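Local structure of beta-glucosidase (Saccharopolyspora erythraea D, 5M6G) at residues A[305-317]-A[330-344]. The protein probably hydrolyses terminal, non-reducing beta-D-glucosyl residues, releasing beta-D-glucose, as a glycoside hydrolase of family 3. Residues are numbered along the deposited sequence; the frame is centred on the assembly and turned at random.
With MG (magnesium ion), chain B; SOR (sorbitol), chain L.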
# COMPACT_ATOMS: atom_id res chain seq x y z
N GLY A 305 -18.23 -0.42 9.75
CA GLY A 305 -17.78 0.52 8.75
C GLY A 305 -18.19 0.13 7.35
O GLY A 305 -19.10 -0.67 7.14
N LEU A 306 -17.46 0.67 6.38
CA LEU A 306 -17.80 0.56 4.97
C LEU A 306 -17.00 -0.58 4.35
O LEU A 306 -15.77 -0.50 4.29
CB LEU A 306 -17.50 1.89 4.27
CG LEU A 306 -18.00 2.25 2.88
CD1 LEU A 306 -17.71 3.73 2.64
CD2 LEU A 306 -17.36 1.39 1.80
N VAL A 307 -17.68 -1.62 3.87
CA VAL A 307 -17.01 -2.71 3.16
C VAL A 307 -17.02 -2.40 1.67
O VAL A 307 -18.09 -2.29 1.05
CB VAL A 307 -17.69 -4.06 3.45
CG1 VAL A 307 -16.98 -5.17 2.68
CG2 VAL A 307 -17.70 -4.32 4.94
N VAL A 308 -15.83 -2.28 1.08
CA VAL A 308 -15.70 -1.94 -0.33
C VAL A 308 -15.09 -3.11 -1.08
O VAL A 308 -14.24 -3.84 -0.54
CB VAL A 308 -14.87 -0.65 -0.51
CG1 VAL A 308 -13.44 -0.84 -0.00
CG2 VAL A 308 -14.89 -0.17 -1.96
N SER A 309 -15.54 -3.32 -2.32
CA SER A 309 -14.96 -4.34 -3.17
C SER A 309 -13.59 -3.90 -3.70
O SER A 309 -13.22 -2.72 -3.63
CB SER A 309 -15.88 -4.66 -4.36
OG SER A 309 -15.67 -3.76 -5.44
N ASP A 310 -12.83 -4.87 -4.22
CA ASP A 310 -11.66 -4.53 -5.02
C ASP A 310 -12.12 -4.18 -6.44
O ASP A 310 -13.30 -4.27 -6.79
CB ASP A 310 -10.63 -5.67 -5.01
CG ASP A 310 -9.19 -5.17 -5.20
OD1 ASP A 310 -8.98 -4.11 -5.84
OD2 ASP A 310 -8.26 -5.84 -4.69
N TYR A 311 -11.15 -3.79 -7.26
CA TYR A 311 -11.39 -3.11 -8.53
C TYR A 311 -11.91 -4.10 -9.56
O TYR A 311 -11.20 -5.05 -9.92
CB TYR A 311 -10.08 -2.47 -8.97
CG TYR A 311 -10.09 -1.56 -10.17
CD1 TYR A 311 -9.81 -2.04 -11.45
CD2 TYR A 311 -10.30 -0.18 -10.02
CE1 TYR A 311 -9.77 -1.18 -12.55
CE2 TYR A 311 -10.26 0.68 -11.11
CZ TYR A 311 -10.00 0.18 -12.37
OH TYR A 311 -9.96 1.05 -13.44
N ASP A 312 -13.13 -3.88 -10.05
CA ASP A 312 -13.82 -4.81 -10.95
C ASP A 312 -13.77 -6.24 -10.41
O ASP A 312 -13.63 -7.21 -11.15
CB ASP A 312 -13.24 -4.77 -12.37
CG ASP A 312 -13.54 -3.46 -13.10
OD1 ASP A 312 -14.50 -2.76 -12.71
OD2 ASP A 312 -12.81 -3.13 -14.05
N ALA A 313 -13.89 -6.36 -9.08
CA ALA A 313 -13.76 -7.67 -8.45
C ALA A 313 -14.97 -8.56 -8.69
O ALA A 313 -14.82 -9.79 -8.77
CB ALA A 313 -13.53 -7.51 -6.95
N ILE A 314 -16.17 -7.98 -8.76
CA ILE A 314 -17.35 -8.83 -9.00
C ILE A 314 -17.30 -9.42 -10.39
O ILE A 314 -17.84 -10.52 -10.62
CB ILE A 314 -18.66 -8.05 -8.77
CG1 ILE A 314 -18.84 -6.94 -9.80
CG2 ILE A 314 -18.73 -7.49 -7.35
CD1 ILE A 314 -20.22 -6.32 -9.77
N ASP A 315 -16.67 -8.73 -11.34
CA ASP A 315 -16.50 -9.25 -12.69
C ASP A 315 -15.81 -10.61 -12.69
O ASP A 315 -16.06 -11.44 -13.58
CB ASP A 315 -15.66 -8.30 -13.54
CG ASP A 315 -16.17 -6.88 -13.50
OD1 ASP A 315 -16.78 -6.48 -12.48
OD2 ASP A 315 -15.93 -6.16 -14.49
N LYS A 316 -14.91 -10.84 -11.75
CA LYS A 316 -14.05 -12.01 -11.77
C LYS A 316 -14.67 -13.21 -11.08
O LYS A 316 -14.04 -14.27 -11.03
CB LYS A 316 -12.69 -11.66 -11.14
CG LYS A 316 -12.04 -10.42 -11.74
CD LYS A 316 -10.78 -10.01 -10.99
CE LYS A 316 -10.34 -8.60 -11.38
NZ LYS A 316 -9.95 -8.45 -12.81
N LEU A 317 -15.89 -13.07 -10.56
CA LEU A 317 -16.51 -14.17 -9.81
C LEU A 317 -16.70 -15.41 -10.68
O LEU A 317 -16.44 -16.54 -10.23
CB LEU A 317 -17.85 -13.73 -9.23
CG LEU A 317 -17.76 -12.78 -8.04
CD1 LEU A 317 -19.14 -12.38 -7.59
CD2 LEU A 317 -17.01 -13.48 -6.92
N ALA A 330 -24.70 -11.97 -6.17
CA ALA A 330 -23.89 -12.75 -5.24
C ALA A 330 -23.05 -11.85 -4.35
O ALA A 330 -22.89 -12.11 -3.15
CB ALA A 330 -22.99 -13.72 -6.00
N SER A 331 -22.50 -10.77 -4.91
CA SER A 331 -21.57 -9.95 -4.15
C SER A 331 -22.30 -8.99 -3.21
O SER A 331 -21.88 -8.79 -2.07
CB SER A 331 -20.66 -9.19 -5.09
OG SER A 331 -19.51 -8.74 -4.39
N VAL A 332 -23.38 -8.37 -3.68
CA VAL A 332 -24.18 -7.55 -2.77
C VAL A 332 -24.70 -8.40 -1.61
O VAL A 332 -24.66 -7.98 -0.45
CB VAL A 332 -25.33 -6.85 -3.53
CG1 VAL A 332 -26.21 -6.09 -2.56
CG2 VAL A 332 -24.77 -5.89 -4.61
N ASN A 333 -25.22 -9.60 -1.90
CA ASN A 333 -25.75 -10.42 -0.81
C ASN A 333 -24.65 -10.98 0.07
O ASN A 333 -24.93 -11.36 1.22
CB ASN A 333 -26.63 -11.56 -1.36
CG ASN A 333 -28.01 -11.07 -1.79
OD1 ASN A 333 -28.50 -10.07 -1.28
ND2 ASN A 333 -28.63 -11.77 -2.74
N ALA A 334 -23.41 -11.02 -0.40
CA ALA A 334 -22.32 -11.40 0.48
C ALA A 334 -22.10 -10.38 1.59
O ALA A 334 -21.45 -10.70 2.59
CB ALA A 334 -21.03 -11.62 -0.31
N GLY A 335 -22.61 -9.15 1.44
CA GLY A 335 -22.46 -8.13 2.46
C GLY A 335 -21.58 -6.95 2.07
O GLY A 335 -21.35 -6.09 2.92
N ILE A 336 -21.08 -6.88 0.84
CA ILE A 336 -20.27 -5.74 0.42
C ILE A 336 -21.15 -4.51 0.24
O ILE A 336 -22.27 -4.59 -0.28
CB ILE A 336 -19.49 -6.09 -0.87
CG1 ILE A 336 -18.50 -7.22 -0.58
CG2 ILE A 336 -18.74 -4.86 -1.43
CD1 ILE A 336 -17.68 -7.65 -1.78
N ASP A 337 -20.65 -3.35 0.67
CA ASP A 337 -21.44 -2.12 0.69
C ASP A 337 -21.23 -1.23 -0.53
O ASP A 337 -22.18 -0.60 -1.00
CB ASP A 337 -21.12 -1.31 1.94
CG ASP A 337 -21.33 -2.10 3.21
OD1 ASP A 337 -22.42 -2.69 3.37
OD2 ASP A 337 -20.39 -2.15 4.03
N MET A 338 -19.99 -1.13 -1.02
CA MET A 338 -19.66 -0.23 -2.12
C MET A 338 -18.85 -1.00 -3.15
O MET A 338 -18.00 -1.83 -2.79
CB MET A 338 -18.87 0.98 -1.62
CG MET A 338 -18.43 1.93 -2.73
SD MET A 338 -17.77 3.47 -2.10
CE MET A 338 -19.29 4.37 -1.74
N PHE A 339 -19.10 -0.73 -4.42
CA PHE A 339 -18.53 -1.54 -5.49
C PHE A 339 -17.63 -0.69 -6.36
O PHE A 339 -18.07 0.29 -6.98
CB PHE A 339 -19.64 -2.23 -6.27
CG PHE A 339 -20.34 -3.25 -5.43
CD1 PHE A 339 -21.31 -2.86 -4.52
CD2 PHE A 339 -19.92 -4.57 -5.44
CE1 PHE A 339 -21.90 -3.80 -3.69
CE2 PHE A 339 -20.51 -5.50 -4.63
CZ PHE A 339 -21.49 -5.12 -3.75
N MET A 340 -16.35 -1.05 -6.37
CA MET A 340 -15.31 -0.31 -7.08
C MET A 340 -15.25 -0.83 -8.51
O MET A 340 -15.02 -2.02 -8.73
CB MET A 340 -13.97 -0.50 -6.38
CG MET A 340 -12.81 0.28 -6.98
SD MET A 340 -11.24 -0.26 -6.27
CE MET A 340 -11.49 0.14 -4.55
N MET A 341 -15.47 0.06 -9.48
CA MET A 341 -15.57 -0.37 -10.87
C MET A 341 -14.85 0.62 -11.78
O MET A 341 -14.81 1.82 -11.51
CB MET A 341 -17.04 -0.53 -11.28
CG MET A 341 -17.86 0.75 -11.22
SD MET A 341 -19.63 0.35 -11.36
CE MET A 341 -19.94 -0.40 -9.74
N SER A 342 -14.29 0.08 -12.87
CA SER A 342 -13.55 0.88 -13.84
C SER A 342 -14.46 1.62 -14.81
O SER A 342 -14.01 2.57 -15.46
CB SER A 342 -12.59 -0.00 -14.65
OG SER A 342 -13.29 -1.00 -15.38
N SER A 343 -15.72 1.18 -14.92
CA SER A 343 -16.71 1.74 -15.83
C SER A 343 -18.00 0.98 -15.60
O SER A 343 -18.08 0.15 -14.69
CB SER A 343 -16.26 1.61 -17.28
OG SER A 343 -16.13 0.23 -17.62
N ARG A 344 -19.01 1.25 -16.43
CA ARG A 344 -20.29 0.53 -16.42
C ARG A 344 -21.13 0.82 -15.18
O ARG A 344 -21.92 -0.02 -14.75
CB ARG A 344 -20.06 -0.99 -16.56
CG ARG A 344 -19.58 -1.43 -17.94
CD ARG A 344 -18.67 -2.64 -17.81
NE ARG A 344 -17.49 -2.32 -17.00
CZ ARG A 344 -16.91 -3.17 -16.16
NH1 ARG A 344 -15.86 -2.80 -15.44
NH2 ARG A 344 -17.40 -4.40 -16.02
MG MG B . -17.83 -12.05 -14.89
C1 SOR L . -5.81 -2.87 -4.16
C2 SOR L . -5.90 -1.48 -4.78
C3 SOR L . -6.50 -1.60 -6.18
C4 SOR L . -6.29 -0.31 -6.97
C5 SOR L . -6.34 -0.53 -8.49
C6 SOR L . -5.77 0.71 -9.16
O1 SOR L . -4.82 -2.90 -3.16
O2 SOR L . -6.72 -0.65 -3.96
O3 SOR L . -7.87 -1.87 -6.05
O4 SOR L . -7.26 0.64 -6.60
O5 SOR L . -5.61 -1.68 -8.88
O6 SOR L . -5.42 0.43 -10.50
O HOH W 1 -18.87 -12.15 -16.90
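Backbone bonds join V307 and S309 to D337 and M338. The carbonyl of V307 takes two donors, the N-H groups of D337 and M338, and S309 N returns a bond to M338 O (2.9 Å). On either side of the single bridge between V308 and M338, a polar side chain adds a bond to the backbone: D337 OD2 receives V307 N through its anti lone pair (2.8 Å), while its other oxygen pairs with K298 and R365, and S309 OG accepts M340 N (2.9 Å) and donates to D310 O. Small enough to fit against the chain, S309 thus ties both backbones together. Strands 306-308 and 339-341 run parallel in the family 3 TIM-like barrel, joined by helix 325-334 in a beta-alpha-beta crossover; the helix ends in a Schellman motif at G335, whose positive phi suits glycine. Next to S309, D310 OD1 accepts sorbitol O3 (2.5 Å). M340, with CG anti to its backbone N (chi1 -177°) and chi2 extended too, carries SD to the edge of the Y311 ring, a Met-aromatic contact; the bend at chi3 turns CE back toward S309 O. Facing helix 325-334, branched I314 sets CG2 at the F339 ring edge, by CD2 (3.7 Å), and tightly against S331 CB. At partly exposed D312 and R344, charges meet. D312 turns the syn sides of both oxygens to S342, OD1 serving its N-H and OD2 its hydroxyl (2.6 Å); R344 NH1 adds a salt bridge to OD1, its hydrogen bond weak and bent. With an alanine in place of D312, S342 N and OG would probably lose these acceptors and R344 NH1 its carboxylate, while D315 would still hold NH2. That salt bridge to D315 OD2 is nearly straight (168°), and NH2 also pairs with D322; D315 and D322 both give carbonyl oxygens to a magnesium ion. Arginine's several N-H groups suit this gathering, NE bonding S343 OG in the guanidinium plane.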